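Local coordinates for xylose isomerase domain protein (PDB 3U0H) that is probably an isomerase, built on the xylose isomerase-like TIM-barrel fold, with its substrate not established, at residues V19-L24 and V33-H38. Sequence-based numbering, arbitrary orientation.
Sequences VLYLDL and VDVPFH. With EDO (1,2-ethanediol), chain F.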
# COMPACT_ATOMS: atom_id res chain seq x y z
N VAL A 19 -27.19 30.99 -8.66
CA VAL A 19 -27.89 31.71 -7.59
C VAL A 19 -29.35 31.28 -7.48
O VAL A 19 -29.87 30.99 -6.41
CB VAL A 19 -27.82 33.22 -7.87
CG1 VAL A 19 -28.78 34.03 -6.99
CG2 VAL A 19 -26.36 33.68 -7.74
N LEU A 20 -30.01 31.21 -8.62
CA LEU A 20 -31.44 30.96 -8.63
C LEU A 20 -31.71 29.48 -8.34
O LEU A 20 -32.76 29.14 -7.79
CB LEU A 20 -32.07 31.38 -9.97
CG LEU A 20 -32.19 32.89 -10.31
CD1 LEU A 20 -32.82 33.14 -11.73
CD2 LEU A 20 -32.94 33.65 -9.21
N TYR A 21 -30.76 28.61 -8.71
CA TYR A 21 -30.96 27.18 -8.51
C TYR A 21 -30.91 27.01 -7.00
O TYR A 21 -31.81 26.40 -6.40
CB TYR A 21 -29.93 26.34 -9.28
CG TYR A 21 -29.93 24.83 -8.96
CD1 TYR A 21 -31.05 24.05 -9.15
CD2 TYR A 21 -28.79 24.21 -8.43
CE1 TYR A 21 -31.05 22.69 -8.84
CE2 TYR A 21 -28.77 22.87 -8.13
CZ TYR A 21 -29.90 22.12 -8.33
OH TYR A 21 -29.89 20.79 -8.02
N LEU A 22 -29.92 27.62 -6.35
CA LEU A 22 -29.82 27.46 -4.90
C LEU A 22 -31.05 28.06 -4.21
O LEU A 22 -31.48 27.53 -3.19
CB LEU A 22 -28.53 28.08 -4.37
CG LEU A 22 -27.24 27.45 -4.93
CD1 LEU A 22 -25.98 28.21 -4.52
CD2 LEU A 22 -27.13 26.00 -4.52
N ASP A 23 -31.59 29.14 -4.77
CA ASP A 23 -32.79 29.80 -4.23
C ASP A 23 -34.00 28.87 -4.33
O ASP A 23 -34.78 28.76 -3.40
CB ASP A 23 -33.13 31.10 -5.01
CG ASP A 23 -32.25 32.30 -4.61
OD1 ASP A 23 -31.54 32.26 -3.59
OD2 ASP A 23 -32.29 33.34 -5.30
N LEU A 24 -34.15 28.25 -5.49
CA LEU A 24 -35.18 27.25 -5.67
C LEU A 24 -35.05 26.09 -4.62
O LEU A 24 -36.06 25.65 -4.07
CB LEU A 24 -35.11 26.77 -7.11
CG LEU A 24 -36.31 26.17 -7.84
CD1 LEU A 24 -36.01 26.29 -9.33
CD2 LEU A 24 -36.51 24.71 -7.44
N VAL A 33 -28.42 19.65 -1.79
CA VAL A 33 -28.41 19.95 -3.22
C VAL A 33 -27.23 19.29 -3.94
O VAL A 33 -26.10 19.29 -3.46
CB VAL A 33 -28.43 21.44 -3.53
CG1 VAL A 33 -29.79 21.99 -3.19
CG2 VAL A 33 -27.31 22.17 -2.81
N ASP A 34 -27.56 18.67 -5.07
CA ASP A 34 -26.62 18.20 -6.05
C ASP A 34 -26.38 19.38 -7.02
O ASP A 34 -27.32 19.97 -7.60
CB ASP A 34 -27.19 16.97 -6.77
CG ASP A 34 -26.15 16.26 -7.63
OD1 ASP A 34 -25.36 16.95 -8.28
OD2 ASP A 34 -26.10 15.03 -7.66
N VAL A 35 -25.13 19.77 -7.11
CA VAL A 35 -24.68 20.83 -8.00
C VAL A 35 -23.44 20.30 -8.70
O VAL A 35 -22.52 19.90 -8.04
CB VAL A 35 -24.32 22.10 -7.24
CG1 VAL A 35 -23.82 23.18 -8.21
CG2 VAL A 35 -25.53 22.60 -6.43
N PRO A 36 -23.43 20.28 -10.05
CA PRO A 36 -22.20 19.94 -10.75
C PRO A 36 -21.02 20.91 -10.43
O PRO A 36 -21.21 22.13 -10.20
CB PRO A 36 -22.61 19.99 -12.24
CG PRO A 36 -24.10 20.02 -12.30
CD PRO A 36 -24.61 20.40 -10.94
N PHE A 37 -19.81 20.38 -10.41
CA PHE A 37 -18.64 21.14 -9.94
C PHE A 37 -18.32 22.39 -10.82
O PHE A 37 -17.89 23.45 -10.29
CB PHE A 37 -17.38 20.24 -9.83
CG PHE A 37 -16.13 21.00 -9.39
CD1 PHE A 37 -16.02 21.43 -8.08
CD2 PHE A 37 -15.17 21.38 -10.30
CE1 PHE A 37 -14.94 22.16 -7.67
CE2 PHE A 37 -14.06 22.12 -9.89
CZ PHE A 37 -13.95 22.50 -8.58
N HIS A 38 -18.48 22.26 -12.14
CA HIS A 38 -18.32 23.41 -13.07
C HIS A 38 -19.16 24.56 -12.63
O HIS A 38 -18.74 25.72 -12.80
CB HIS A 38 -18.67 23.05 -14.52
CG HIS A 38 -17.52 22.44 -15.30
ND1 HIS A 38 -16.21 22.48 -14.87
CD2 HIS A 38 -17.51 21.80 -16.55
CE1 HIS A 38 -15.42 21.89 -15.80
NE2 HIS A 38 -16.21 21.47 -16.83
C1 EDO F . -23.41 15.87 -10.85
O1 EDO F . -24.68 16.61 -10.89
C2 EDO F . -22.81 15.76 -9.44
O2 EDO F . -23.56 14.91 -8.53
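Y21 reaches from helix 18-27 to the chain following V33 and gives its hydroxyl proton to the backbone carbonyl of D34, with OH 2.7 Å from O. The donor lies in the carbonyl plane at a C=O...O angle of 157°. CG stands opposite the backbone N (chi1 171°), which extends the phenol toward that chain. One methyl of V35 rests against the same ring, at its edge rather than over a face: CG2 is 3.7 Å from CE2. This is the tight part, a polar bond and an apolar touch side by side, all buried. Were Y21 an alanine, the D34 carbonyl would probably lose this donor and the V35 methyl its ring-edge partner. Packing is looser around L22, whose CD2 only brushes V33 CG2 at 4.2 Å and V35 CG2 at the same range, the L22 and V33 side chains crossing almost perpendicularly. The D34 carboxylate has other partners: OD1 takes a hydrogen bond from O1 of a 1,2-ethanediol, probably from the crystallisation liquor, at 2.7 Å, while OD2 pairs with Y203 OH of strand 201-206. In the fold, helix 18-27 packs outside the barrel; V33 is backbone-bonded to V62 and A64 of strand 62-67 and D34 to L8 of strand 5-8, M55 and F56 of helix 49-57 close over L22, and the W39 ring of helix 37-47 meets Y21.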